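Local atomic coordinates of esterase (Thermotoga maritima, PDB entry 3DOH), a protein that hydrolyses carboxylic esters as a thermostable esterase that joins an immunoglobulin-like domain to an alpha/beta-hydrolase domain. Residues F149-T154 against A246-I250; P159-P165 against C214-Q220; E185-Y191 against Q220-S225; S225-F231 against M272-G276. All coordinates share one frame; numbering follows the deposited sequence.

Contact 1 of 4, residues F149-T154 against A246-I250; sequences FKDPET and AVIKI
Lys-249 reaches out from helix 242-257 to the carboxylate of Asp-151, just beyond strand 144-150, in a salt bridge that places NZ 2.6 Å from Asp-151 OD1, with a weak second hydrogen bond to OD2. The extended lysine crosses the acid at about a right angle; NZ comes to OD1 on the syn side, 26° out of the carboxylate plane. From the opposite face of that plane Thr-154 N donates to the same OD1 over 3.0 Å, which makes an Asx motif. With an alanine in place of Asp-151, Lys-249 would probably lose its close counter-charge and Thr-154 N its side-chain acceptor. In this alpha/beta hydrolase the helix packs on the sheet strand that is outermost within this chain, and the tight side of the contact is apolar. Phe-149 has CG anti to its N (chi1 160°), which sends the ring to the helix: Ile-250 CG2 lies over one face, toward the rim, 4.1 Å from Phe-149 CD2, while Lys-249 CB approaches Phe-149 CZ obliquely at 3.7 Å. Tyr-160 of the next strand adds to this buried cluster. Toward solvent the fit slackens, and exposed Glu-153 makes a long salt bridge, OE1 4.0 Å from Lys-249 NZ.

Contact 2 of 4, residues P159-P165 against C214-Q220; sequences PYRLFVP and CFVLAPQ. With SO4 (sulfate ion), chain G.
Tyr-160 to Phe-163 pair with Pro-219 to Val-216 as antiparallel strands whose axes approach to 4.5 Å, in a ladder where Arg-161 with Ala-218 and Phe-163 with Val-216 are the hydrogen-bonded pairs; a further bond, Gln-220 N to Pro-159 O at 2.8 Å, extends it. One face carries Tyr-160, Leu-162, Leu-217 and Pro-219. There the Tyr-160 CG sits between the backbone N and the carbonyl carbon (chi1 70°), which brings the ring obliquely to Leu-217, with CD2 3.5 Å from Leu-217 CD1; helix 242-257 covers this pair through Ile-250. On the other face Phe-163 CB rests on Val-216 CB at 3.9 Å, and the ring edge meets the carbonyl O of Cys-214. At the far end Pro-165 drops CD onto the centre of the Phe-215 ring, 3.4 Å from the centroid and 3° off the normal, a CH-pi contact, with Val-164 alongside. A serine in place of Phe-215 would probably leave Pro-165 without the ring face it rests on and open a gap beside Val-164. Arg-161 bends away from the ladder to Phe-144 O and Asn-190 O, and its guanidinium edge binds a sulfate weakly, NH2 lying 3.0 Å from O3. Strand 215-219 also runs parallel to strand 174-180, so this pair belongs to the antiparallel beginning of the otherwise parallel alpha/beta-hydrolase sheet.

Contact 3 of 4, residues E185-Y191 against Q220-S225; sequences ERGTDNY and QCPPNS
Gln-220 NE2 is held by two acceptors, Glu-185 O at 3.0 Å and Asp-189 OD1 at 2.8 Å, both lying close to the amide plane. On the other branch of the amide, OE1 accepts from Asn-190 N at 2.6 Å, the donor tilted 23° from the carbonyl plane. Three bonds to one loop thus fix the rotation of the buried amide, whose chain runs out with CG anti to the backbone N (chi1 175°). The carboxylate of Asp-189 is steadied in turn by Leu-192 N through OD2. Beside the glutamine, Gly-187 N donates to Cys-221 O at 3.0 Å, and a water gives its hydrogens to Gly-187 O and Gln-220 O, bridging the two backbones. Arg-186 closes the other end: NH1 points in its own plane at Ser-225 O, 2.8 Å away, while Pro-223 O stands over one face of the guanidinium. The same group reaches Ala-183 O and Phe-101 O and makes a cation-pi contact with Phe-231. Both loops leave the carboxyl ends of neighbouring strands, 174-180 and 215-219, the rim where alpha/beta hydrolases place their active site; Glu-185 lies near the probable triad of Ser-271, His-359 and Asp-319.

Contact 4 of 4, residues S225-F231 against M272-G276; sequences SSWSTLF and MGGYG
Met-272 is the chief bump of this contact, projecting from the first turn of helix 272-283 into a hollow of the loop 225-231. The turn from strand 264-270 into this helix fits the nucleophile elbow of alpha/beta hydrolases, with Gly-269, Ser-271 and Gly-273 matching its GxSxG pattern and Ser-271 as the probable nucleophile. CG anti to the backbone N (chi1 -177°) carries the methionine into the hollow, and a bend at the last torsion turns the methyl toward the indole, where Met-272 CE lies 3.4 Å from Trp-227 NE1. One wall is Leu-230, whose CD2 packs 3.8 Å from Met-272 CG; another is the ring of Phe-231, which offers its edge to the same CG from CE1 at 3.7 Å. The sulfur makes oblique Met-aromatic contacts with both Trp-227 and Phe-231.

Trp-227 in turn fills a groove lined by glycines. Its CB comes 3.8 Å from Gly-276 CA, where a side chain on the helix would probably crowd it, and CD1 meets Gly-273 CA obliquely, while the ring edge near CD1 faces Met-272 O. The indole NE1 is bonded to His-181 O, which fixes how the ring is turned. A second bump, Leu-230 CD1, sits over the centre of the Tyr-275 ring, 3.9 Å from the centroid and 8° off the normal, a CH-pi contact. Where loop and helix backbones do not quite meet, a water accepts from Ser-228 N at 3.0 Å and donates to Met-272 O.

Contact 1 opens at 149-154, where strand 144-150 ends; contact 2 opens on strand 157-163 and contact 3 in the loop after strand 174-180. The chain then closes contact 2 at 214-220 and contact 3 at 220-225, so these two cross, sharing Gln-220, and both nest inside contact 1. Contact 4 opens at 225-231, before helix 242-257 closes contact 1, and closes at 272-276, thus crossing contact 1. Contact 1 joins that helix to strand 144-150, contact 2 pairs strands 157-163 and 215-219, contact 3 joins the loops after strands 174-180 and 215-219, and contact 4 ties the second loop to helix 272-283. Trp-227 touches all three other contacts.

Contact 1 of 4, residues F149-T154 against A246-I250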
loop_
_atom_site.group_PDB
_atom_site.type_symbol
_atom_site.label_atom_id
_atom_site.label_comp_id
_atom_site.label_asym_id
_atom_site.label_seq_id
_atom_site.Cartn_x
_atom_site.Cartn_y
_atom_site.Cartn_z
ATOM N N PHE A 149 26.256 -27.426 40.366
ATOM C CA PHE A 149 27.099 -28.532 40.690
ATOM C C PHE A 149 28.456 -27.950 40.928
ATOM O O PHE A 149 28.866 -27.027 40.216
ATOM C CB PHE A 149 27.109 -29.511 39.519
ATOM C CG PHE A 149 28.277 -30.468 39.499
ATOM C CD1 PHE A 149 28.234 -31.642 40.212
ATOM C CD2 PHE A 149 29.396 -30.196 38.727
ATOM C CE1 PHE A 149 29.292 -32.538 40.175
ATOM C CE2 PHE A 149 30.460 -31.082 38.672
ATOM C CZ PHE A 149 30.408 -32.251 39.407
ATOM N N LYS A 150 29.145 -28.449 41.957
ATOM C CA LYS A 150 30.547 -28.048 42.194
ATOM C C LYS A 150 31.489 -29.211 41.844
ATOM O O LYS A 150 31.484 -30.255 42.498
ATOM C CB LYS A 150 30.782 -27.449 43.612
ATOM C CG LYS A 150 30.004 -28.089 44.830
ATOM C CD LYS A 150 30.637 -27.690 46.215
ATOM C CE LYS A 150 29.681 -27.883 47.433
ATOM N NZ LYS A 150 29.862 -29.178 48.190
ATOM N N ASP A 151 32.245 -29.034 40.767
ATOM C CA ASP A 151 33.154 -30.049 40.256
ATOM C C ASP A 151 34.299 -30.222 41.266
ATOM O O ASP A 151 35.100 -29.316 41.434
ATOM C CB ASP A 151 33.655 -29.586 38.876
ATOM C CG ASP A 151 34.677 -30.542 38.239
ATOM O OD1 ASP A 151 35.509 -31.126 38.978
ATOM O OD2 ASP A 151 34.659 -30.684 36.984
ATOM N N PRO A 152 34.374 -31.384 41.955
ATOM C CA PRO A 152 35.270 -31.524 43.127
ATOM C C PRO A 152 36.757 -31.689 42.752
ATOM O O PRO A 152 37.645 -31.471 43.606
ATOM C CB PRO A 152 34.747 -32.796 43.804
ATOM C CG PRO A 152 34.261 -33.626 42.671
ATOM C CD PRO A 152 33.663 -32.649 41.667
ATOM N N GLU A 153 36.986 -32.097 41.493
ATOM C CA GLU A 153 38.315 -32.186 40.859
ATOM C C GLU A 153 38.885 -30.798 40.425
ATOM O O GLU A 153 40.105 -30.603 40.486
ATOM C CB GLU A 153 38.309 -33.180 39.669
ATOM C CG GLU A 153 39.708 -33.379 39.002
ATOM C CD GLU A 153 39.761 -34.380 37.795
ATOM O OE1 GLU A 153 39.188 -35.507 37.872
ATOM O OE2 GLU A 153 40.422 -34.029 36.776
ATOM N N THR A 154 38.021 -29.852 40.003
ATOM C CA THR A 154 38.472 -28.542 39.451
ATOM C C THR A 154 37.901 -27.218 40.002
ATOM O O THR A 154 38.227 -26.170 39.449
ATOM C CB THR A 154 38.317 -28.438 37.887
ATOM O OG1 THR A 154 36.968 -28.078 37.553
ATOM C CG2 THR A 154 38.735 -29.725 37.148
ATOM N N ALA A 246 32.994 -30.829 33.422
ATOM C CA ALA A 246 32.075 -30.788 34.495
ATOM C C ALA A 246 30.741 -31.439 34.020
ATOM O O ALA A 246 30.317 -32.429 34.621
ATOM C CB ALA A 246 31.927 -29.369 34.974
ATOM N N VAL A 247 30.122 -30.952 32.922
ATOM C CA VAL A 247 28.867 -31.541 32.370
ATOM C C VAL A 247 28.843 -33.080 32.385
ATOM O O VAL A 247 27.855 -33.710 32.762
ATOM C CB VAL A 247 28.596 -31.046 30.929
ATOM C CG1 VAL A 247 27.393 -31.751 30.303
ATOM C CG2 VAL A 247 28.426 -29.548 30.911
ATOM N N ILE A 248 29.943 -33.701 31.992
ATOM C CA ILE A 248 29.981 -35.157 32.069
ATOM C C ILE A 248 29.713 -35.695 33.482
ATOM O O ILE A 248 28.857 -36.559 33.686
ATOM C CB ILE A 248 31.281 -35.709 31.524
ATOM C CG1 ILE A 248 31.430 -35.271 30.073
ATOM C CG2 ILE A 248 31.290 -37.212 31.650
ATOM C CD1 ILE A 248 30.338 -35.813 29.154
ATOM N N LYS A 249 30.436 -35.148 34.451
ATOM C CA LYS A 249 30.300 -35.561 35.845
ATOM C C LYS A 249 28.870 -35.397 36.268
ATOM O O LYS A 249 28.344 -36.186 37.015
ATOM C CB LYS A 249 31.226 -34.735 36.741
ATOM C CG LYS A 249 32.692 -35.055 36.552
ATOM C CD LYS A 249 33.553 -34.002 37.197
ATOM C CE LYS A 249 35.028 -34.269 36.880
ATOM N NZ LYS A 249 35.954 -33.197 37.424
ATOM N N ILE A 250 28.213 -34.379 35.740
ATOM C CA ILE A 250 26.826 -34.165 36.111
ATOM C C ILE A 250 25.839 -35.122 35.420
ATOM O O ILE A 250 24.844 -35.529 36.046
ATOM C CB ILE A 250 26.466 -32.647 36.194
ATOM C CG1 ILE A 250 25.092 -32.310 35.694
ATOM C CG2 ILE A 250 27.483 -31.747 35.449
ATOM C CD1 ILE A 250 25.069 -30.808 35.544
#

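Contact 2 of 4, residues P159-P165 against C214-Q220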
loop_
_atom_site.group_PDB
_atom_site.type_symbol
_atom_site.label_atom_id
_atom_site.label_comp_id
_atom_site.label_asym_id
_atom_site.label_seq_id
_atom_site.Cartn_x
_atom_site.Cartn_y
_atom_site.Cartn_z
ATOM N N PRO A 159 26.105 -23.959 36.945
ATOM C CA PRO A 159 24.658 -23.983 37.137
ATOM C C PRO A 159 23.995 -24.824 36.025
ATOM O O PRO A 159 24.476 -24.816 34.854
ATOM C CB PRO A 159 24.259 -22.497 37.020
ATOM C CG PRO A 159 25.535 -21.729 36.888
ATOM C CD PRO A 159 26.553 -22.675 36.367
ATOM N N TYR A 160 22.934 -25.552 36.380
ATOM C CA TYR A 160 22.168 -26.286 35.381
ATOM C C TYR A 160 20.679 -26.380 35.646
ATOM O O TYR A 160 20.211 -26.205 36.763
ATOM C CB TYR A 160 22.775 -27.663 35.133
ATOM C CG TYR A 160 22.639 -28.661 36.264
ATOM C CD1 TYR A 160 23.532 -28.655 37.367
ATOM C CD2 TYR A 160 21.638 -29.641 36.225
ATOM C CE1 TYR A 160 23.416 -29.602 38.401
ATOM C CE2 TYR A 160 21.509 -30.586 37.238
ATOM C CZ TYR A 160 22.404 -30.564 38.319
ATOM O OH TYR A 160 22.247 -31.513 39.304
ATOM N N ARG A 161 19.937 -26.608 34.578
ATOM C CA ARG A 161 18.496 -26.722 34.649
ATOM C C ARG A 161 18.208 -28.113 34.165
ATOM O O ARG A 161 18.764 -28.533 33.154
ATOM C CB ARG A 161 17.781 -25.708 33.721
ATOM C CG ARG A 161 18.034 -24.226 33.943
ATOM C CD ARG A 161 17.515 -23.673 35.258
ATOM N NE ARG A 161 16.064 -23.580 35.343
ATOM C CZ ARG A 161 15.364 -22.468 35.603
ATOM N NH1 ARG A 161 15.951 -21.290 35.821
ATOM N NH2 ARG A 161 14.041 -22.547 35.646
ATOM N N LEU A 162 17.324 -28.807 34.864
ATOM C CA LEU A 162 16.992 -30.193 34.552
ATOM C C LEU A 162 15.489 -30.388 34.522
ATOM O O LEU A 162 14.823 -30.007 35.462
ATOM C CB LEU A 162 17.578 -31.110 35.627
ATOM C CG LEU A 162 17.140 -32.579 35.635
ATOM C CD1 LEU A 162 17.945 -33.396 34.620
ATOM C CD2 LEU A 162 17.325 -33.156 37.025
ATOM N N PHE A 163 14.967 -30.984 33.459
ATOM C CA PHE A 163 13.525 -31.333 33.363
ATOM C C PHE A 163 13.349 -32.783 33.770
ATOM O O PHE A 163 13.998 -33.663 33.247
ATOM C CB PHE A 163 12.997 -31.128 31.921
ATOM C CG PHE A 163 11.526 -31.519 31.689
ATOM C CD1 PHE A 163 10.488 -30.563 31.832
ATOM C CD2 PHE A 163 11.190 -32.798 31.222
ATOM C CE1 PHE A 163 9.121 -30.884 31.535
ATOM C CE2 PHE A 163 9.833 -33.151 30.943
ATOM C CZ PHE A 163 8.793 -32.178 31.107
ATOM N N VAL A 164 12.459 -33.032 34.700
ATOM C CA VAL A 164 12.143 -34.389 35.101
ATOM C C VAL A 164 10.728 -34.727 34.590
ATOM O O VAL A 164 9.811 -33.971 34.821
ATOM C CB VAL A 164 12.242 -34.479 36.665
ATOM C CG1 VAL A 164 11.701 -35.812 37.224
ATOM C CG2 VAL A 164 13.700 -34.222 37.123
ATOM N N PRO A 165 10.551 -35.866 33.884
ATOM C CA PRO A 165 9.196 -36.168 33.354
ATOM C C PRO A 165 8.143 -36.315 34.472
ATOM O O PRO A 165 8.493 -36.587 35.613
ATOM C CB PRO A 165 9.374 -37.489 32.583
ATOM C CG PRO A 165 10.812 -37.939 32.779
ATOM C CD PRO A 165 11.552 -36.910 33.576
ATOM N N CYS A 214 11.248 -38.455 29.169
ATOM C CA CYS A 214 12.298 -37.555 28.707
ATOM C C CYS A 214 12.791 -36.655 29.835
ATOM O O CYS A 214 12.029 -35.860 30.386
ATOM C CB CYS A 214 11.800 -36.705 27.536
ATOM S SG CYS A 214 13.059 -35.637 26.799
ATOM N N PHE A 215 14.069 -36.787 30.176
ATOM C CA PHE A 215 14.759 -35.780 30.944
ATOM C C PHE A 215 15.537 -34.853 30.008
ATOM O O PHE A 215 16.010 -35.262 28.930
ATOM C CB PHE A 215 15.781 -36.437 31.866
ATOM C CG PHE A 215 15.192 -37.264 32.990
ATOM C CD1 PHE A 215 14.799 -38.582 32.781
ATOM C CD2 PHE A 215 15.119 -36.749 34.278
ATOM C CE1 PHE A 215 14.281 -39.357 33.822
ATOM C CE2 PHE A 215 14.612 -37.529 35.345
ATOM C CZ PHE A 215 14.195 -38.818 35.121
ATOM N N VAL A 216 15.697 -33.606 30.450
ATOM C CA VAL A 216 16.511 -32.633 29.738
ATOM C C VAL A 216 17.443 -31.949 30.696
ATOM O O VAL A 216 17.008 -31.324 31.647
ATOM C CB VAL A 216 15.670 -31.541 29.078
ATOM C CG1 VAL A 216 16.539 -30.631 28.215
ATOM C CG2 VAL A 216 14.572 -32.148 28.241
ATOM N N LEU A 217 18.729 -32.045 30.410
ATOM C CA LEU A 217 19.729 -31.357 31.167
ATOM C C LEU A 217 20.268 -30.241 30.305
ATOM O O LEU A 217 20.705 -30.454 29.163
ATOM C CB LEU A 217 20.848 -32.326 31.542
ATOM C CG LEU A 217 22.234 -31.755 31.778
ATOM C CD1 LEU A 217 22.245 -30.946 33.006
ATOM C CD2 LEU A 217 23.217 -32.866 31.882
ATOM N N ALA A 218 20.268 -29.047 30.883
ATOM C CA ALA A 218 20.714 -27.860 30.190
ATOM C C ALA A 218 21.692 -27.160 31.106
ATOM O O ALA A 218 21.303 -26.423 32.010
ATOM C CB ALA A 218 19.522 -26.963 29.871
ATOM N N PRO A 219 22.966 -27.461 30.954
ATOM C CA PRO A 219 24.037 -26.754 31.662
ATOM C C PRO A 219 24.413 -25.364 31.145
ATOM O O PRO A 219 24.338 -25.110 29.940
ATOM C CB PRO A 219 25.231 -27.718 31.546
ATOM C CG PRO A 219 24.954 -28.503 30.344
ATOM C CD PRO A 219 23.452 -28.633 30.227
ATOM N N GLN A 220 24.838 -24.477 32.059
ATOM C CA GLN A 220 25.343 -23.139 31.667
ATOM C C GLN A 220 26.828 -22.954 31.852
ATOM O O GLN A 220 27.378 -23.241 32.910
ATOM C CB GLN A 220 24.646 -22.018 32.428
ATOM C CG GLN A 220 25.234 -20.647 32.112
ATOM C CD GLN A 220 24.349 -19.518 32.617
ATOM O OE1 GLN A 220 23.913 -19.527 33.768
ATOM N NE2 GLN A 220 24.060 -18.546 31.746
HETATM S S SO4 G . 11.711 -20.078 36.906
HETATM O O1 SO4 G . 13.033 -19.600 36.505
HETATM O O2 SO4 G . 11.321 -19.298 38.087
HETATM O O3 SO4 G . 11.735 -21.513 37.218
HETATM O O4 SO4 G . 10.747 -19.846 35.823
#

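Contact 3 of 4, residues E185-Y191 against Q220-S225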
loop_
_atom_site.group_PDB
_atom_site.type_symbol
_atom_site.label_atom_id
_atom_site.label_comp_id
_atom_site.label_asym_id
_atom_site.label_seq_id
_atom_site.Cartn_x
_atom_site.Cartn_y
_atom_site.Cartn_z
ATOM N N GLU A 185 24.664 -17.347 25.326
ATOM C CA GLU A 185 23.938 -17.770 26.497
ATOM C C GLU A 185 24.849 -18.023 27.707
ATOM O O GLU A 185 24.353 -18.287 28.796
ATOM C CB GLU A 185 23.147 -19.035 26.169
ATOM C CG GLU A 185 21.914 -18.775 25.367
ATOM C CD GLU A 185 22.279 -18.242 24.011
ATOM O OE1 GLU A 185 22.912 -19.014 23.232
ATOM O OE2 GLU A 185 21.971 -17.050 23.743
ATOM N N ARG A 186 26.165 -17.944 27.524
ATOM C CA ARG A 186 27.083 -18.033 28.670
ATOM C C ARG A 186 26.711 -17.034 29.754
ATOM O O ARG A 186 26.126 -15.972 29.474
ATOM C CB ARG A 186 28.538 -17.821 28.283
ATOM C CG ARG A 186 29.162 -19.000 27.609
ATOM C CD ARG A 186 30.521 -18.626 27.083
ATOM N NE ARG A 186 30.458 -17.413 26.289
ATOM C CZ ARG A 186 31.519 -16.782 25.800
ATOM N NH1 ARG A 186 32.728 -17.263 26.028
ATOM N NH2 ARG A 186 31.371 -15.677 25.063
ATOM N N GLY A 187 27.046 -17.388 30.991
ATOM C CA GLY A 187 26.628 -16.593 32.115
ATOM C C GLY A 187 26.614 -17.410 33.373
ATOM O O GLY A 187 27.284 -18.435 33.471
ATOM N N THR A 188 25.872 -16.937 34.366
ATOM C CA THR A 188 25.973 -17.460 35.724
ATOM C C THR A 188 24.595 -17.412 36.366
ATOM O O THR A 188 24.431 -17.688 37.554
ATOM C CB THR A 188 26.954 -16.634 36.575
ATOM O OG1 THR A 188 27.950 -17.498 37.137
ATOM C CG2 THR A 188 26.217 -15.920 37.698
ATOM N N ASP A 189 23.608 -17.055 35.553
ATOM C CA ASP A 189 22.259 -16.843 36.013
ATOM C C ASP A 189 21.406 -18.106 35.962
ATOM O O ASP A 189 20.306 -18.146 36.541
ATOM C CB ASP A 189 21.589 -15.747 35.154
ATOM C CG ASP A 189 21.487 -16.132 33.635
ATOM O OD1 ASP A 189 22.395 -16.780 33.093
ATOM O OD2 ASP A 189 20.497 -15.779 32.961
ATOM N N ASN A 190 21.875 -19.126 35.254
ATOM C CA ASN A 190 21.102 -20.345 35.087
ATOM C C ASN A 190 19.749 -20.149 34.349
ATOM O O ASN A 190 18.797 -20.926 34.546
ATOM C CB ASN A 190 20.866 -21.009 36.448
ATOM C CG ASN A 190 20.875 -22.516 36.364
ATOM O OD1 ASN A 190 20.985 -23.081 35.277
ATOM N ND2 ASN A 190 20.760 -23.186 37.502
ATOM N N TYR A 191 19.645 -19.125 33.513
ATOM C CA TYR A 191 18.379 -18.873 32.827
ATOM C C TYR A 191 18.583 -18.802 31.323
ATOM O O TYR A 191 17.908 -19.482 30.548
ATOM C CB TYR A 191 17.744 -17.576 33.334
ATOM C CG TYR A 191 16.278 -17.436 32.992
ATOM C CD1 TYR A 191 15.295 -17.788 33.907
ATOM C CD2 TYR A 191 15.878 -16.954 31.753
ATOM C CE1 TYR A 191 13.954 -17.663 33.599
ATOM C CE2 TYR A 191 14.539 -16.824 31.436
ATOM C CZ TYR A 191 13.582 -17.180 32.362
ATOM O OH TYR A 191 12.247 -17.054 32.050
ATOM N N GLN A 220 24.838 -24.477 32.059
ATOM C CA GLN A 220 25.343 -23.139 31.667
ATOM C C GLN A 220 26.828 -22.954 31.852
ATOM O O GLN A 220 27.378 -23.241 32.910
ATOM C CB GLN A 220 24.646 -22.018 32.428
ATOM C CG GLN A 220 25.234 -20.647 32.112
ATOM C CD GLN A 220 24.349 -19.518 32.617
ATOM O OE1 GLN A 220 23.913 -19.527 33.768
ATOM N NE2 GLN A 220 24.060 -18.546 31.746
ATOM N N CYS A 221 27.487 -22.467 30.805
ATOM C CA CYS A 221 28.936 -22.304 30.822
ATOM C C CYS A 221 29.324 -20.839 30.986
ATOM O O CYS A 221 28.606 -19.943 30.541
ATOM C CB CYS A 221 29.554 -22.872 29.542
ATOM S SG CYS A 221 31.103 -22.082 29.046
ATOM N N PRO A 222 30.464 -20.601 31.627
ATOM C CA PRO A 222 30.654 -19.395 32.439
ATOM C C PRO A 222 31.556 -18.381 31.744
ATOM O O PRO A 222 32.513 -18.767 31.073
ATOM C CB PRO A 222 31.339 -19.932 33.698
ATOM C CG PRO A 222 32.064 -21.145 33.237
ATOM C CD PRO A 222 31.204 -21.755 32.166
ATOM N N PRO A 223 31.248 -17.099 31.907
ATOM C CA PRO A 223 31.184 -16.171 30.773
ATOM C C PRO A 223 32.508 -16.106 30.018
ATOM O O PRO A 223 32.537 -15.690 28.860
ATOM C CB PRO A 223 30.895 -14.827 31.443
ATOM C CG PRO A 223 30.168 -15.184 32.691
ATOM C CD PRO A 223 30.763 -16.484 33.154
ATOM N N ASN A 224 33.589 -16.517 30.673
ATOM C CA ASN A 224 34.924 -16.391 30.101
ATOM C C ASN A 224 35.567 -17.748 29.835
ATOM O O ASN A 224 36.792 -17.876 29.836
ATOM C CB ASN A 224 35.822 -15.554 31.015
ATOM C CG ASN A 224 35.875 -14.095 30.602
ATOM O OD1 ASN A 224 35.358 -13.222 31.298
ATOM N ND2 ASN A 224 36.503 -13.827 29.463
ATOM N N SER A 225 34.733 -18.758 29.608
ATOM C CA SER A 225 35.178 -19.989 28.966
ATOM C C SER A 225 34.156 -20.480 27.946
ATOM O O SER A 225 33.489 -19.682 27.289
ATOM C CB SER A 225 35.439 -21.075 30.013
ATOM O OG SER A 225 36.122 -22.178 29.444
HETATM O O HOH W 1 28.465 -20.921 33.918
#

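Contact 4 of 4, residues S225-F231 against M272-G276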
loop_
_atom_site.group_PDB
_atom_site.type_symbol
_atom_site.label_atom_id
_atom_site.label_comp_id
_atom_site.label_asym_id
_atom_site.label_seq_id
_atom_site.Cartn_x
_atom_site.Cartn_y
_atom_site.Cartn_z
ATOM N N SER A 225 34.733 -18.758 29.608
ATOM C CA SER A 225 35.178 -19.989 28.966
ATOM C C SER A 225 34.156 -20.480 27.946
ATOM O O SER A 225 33.489 -19.682 27.289
ATOM C CB SER A 225 35.439 -21.075 30.013
ATOM O OG SER A 225 36.122 -22.178 29.444
ATOM N N SER A 226 34.042 -21.799 27.817
ATOM C CA SER A 226 33.313 -22.400 26.707
ATOM C C SER A 226 33.611 -23.892 26.594
ATOM O O SER A 226 34.657 -24.361 27.044
ATOM C CB SER A 226 33.658 -21.694 25.394
ATOM O OG SER A 226 34.954 -22.056 24.946
ATOM N N TRP A 227 32.686 -24.632 25.993
ATOM C CA TRP A 227 32.552 -26.073 26.264
ATOM C C TRP A 227 33.818 -26.816 25.832
ATOM O O TRP A 227 34.305 -27.680 26.539
ATOM C CB TRP A 227 31.326 -26.692 25.572
ATOM C CG TRP A 227 29.993 -26.043 25.828
ATOM C CD1 TRP A 227 29.237 -25.367 24.932
ATOM C CD2 TRP A 227 29.259 -26.041 27.051
ATOM N NE1 TRP A 227 28.087 -24.928 25.505
ATOM C CE2 TRP A 227 28.066 -25.329 26.813
ATOM C CE3 TRP A 227 29.490 -26.573 28.330
ATOM C CZ2 TRP A 227 27.091 -25.130 27.815
ATOM C CZ3 TRP A 227 28.534 -26.374 29.312
ATOM C CH2 TRP A 227 27.340 -25.655 29.045
ATOM N N SER A 228 34.317 -26.459 24.654
ATOM C CA SER A 228 35.549 -26.975 24.089
ATOM C C SER A 228 36.561 -25.850 24.129
ATOM O O SER A 228 36.176 -24.700 24.314
ATOM C CB SER A 228 35.336 -27.392 22.628
ATOM O OG SER A 228 35.470 -26.290 21.743
ATOM N N THR A 229 37.838 -26.180 23.956
ATOM C CA THR A 229 38.879 -25.172 23.793
ATOM C C THR A 229 38.663 -24.351 22.525
ATOM O O THR A 229 39.531 -24.296 21.654
ATOM C CB THR A 229 40.280 -25.810 23.748
ATOM O OG1 THR A 229 40.288 -26.885 22.798
ATOM C CG2 THR A 229 40.665 -26.347 25.118
ATOM N N LEU A 230 37.500 -23.716 22.433
ATOM C CA LEU A 230 37.194 -22.815 21.321
ATOM C C LEU A 230 37.692 -21.414 21.679
ATOM O O LEU A 230 38.644 -20.911 21.061
ATOM C CB LEU A 230 35.668 -22.821 21.029
ATOM C CG LEU A 230 34.971 -21.876 20.019
ATOM C CD1 LEU A 230 35.403 -22.149 18.577
ATOM C CD2 LEU A 230 33.450 -21.972 20.124
ATOM N N PHE A 231 37.055 -20.825 22.699
ATOM C CA PHE A 231 37.369 -19.498 23.238
ATOM C C PHE A 231 38.558 -19.487 24.249
ATOM O O PHE A 231 38.909 -18.436 24.796
ATOM C CB PHE A 231 36.110 -18.873 23.880
ATOM C CG PHE A 231 34.976 -18.593 22.907
ATOM C CD1 PHE A 231 33.875 -19.433 22.837
ATOM C CD2 PHE A 231 34.997 -17.460 22.081
ATOM C CE1 PHE A 231 32.812 -19.166 21.943
ATOM C CE2 PHE A 231 33.940 -17.182 21.183
ATOM C CZ PHE A 231 32.850 -18.042 21.114
ATOM N N MET A 272 28.841 -22.626 19.721
ATOM C CA MET A 272 29.803 -23.056 20.767
ATOM C C MET A 272 29.353 -24.392 21.362
ATOM O O MET A 272 30.169 -25.266 21.697
ATOM C CB MET A 272 29.964 -21.967 21.853
ATOM C CG MET A 272 30.991 -22.243 22.969
ATOM S SD MET A 272 30.822 -21.157 24.433
ATOM C CE MET A 272 29.369 -21.769 25.327
ATOM N N GLY A 273 28.037 -24.561 21.444
ATOM C CA GLY A 273 27.446 -25.838 21.882
ATOM C C GLY A 273 27.522 -26.943 20.831
ATOM O O GLY A 273 27.364 -28.138 21.162
ATOM N N GLY A 274 27.713 -26.535 19.567
ATOM C CA GLY A 274 27.883 -27.463 18.454
ATOM C C GLY A 274 29.269 -28.065 18.474
ATOM O O GLY A 274 29.425 -29.273 18.401
ATOM N N TYR A 275 30.285 -27.222 18.579
ATOM C CA TYR A 275 31.665 -27.669 18.920
ATOM C C TYR A 275 31.663 -28.536 20.157
ATOM O O TYR A 275 32.303 -29.591 20.182
ATOM C CB TYR A 275 32.603 -26.475 19.170
ATOM C CG TYR A 275 33.014 -25.732 17.929
ATOM C CD1 TYR A 275 34.216 -26.039 17.280
ATOM C CD2 TYR A 275 32.224 -24.718 17.406
ATOM C CE1 TYR A 275 34.628 -25.345 16.146
ATOM C CE2 TYR A 275 32.621 -24.024 16.272
ATOM C CZ TYR A 275 33.836 -24.354 15.651
ATOM O OH TYR A 275 34.242 -23.716 14.522
ATOM N N GLY A 276 30.929 -28.071 21.177
ATOM C CA GLY A 276 30.749 -28.808 22.427
ATOM C C GLY A 276 30.256 -30.222 22.213
ATOM O O GLY A 276 30.804 -31.179 22.803
HETATM O O HOH W 2 33.027 -24.749 22.529
#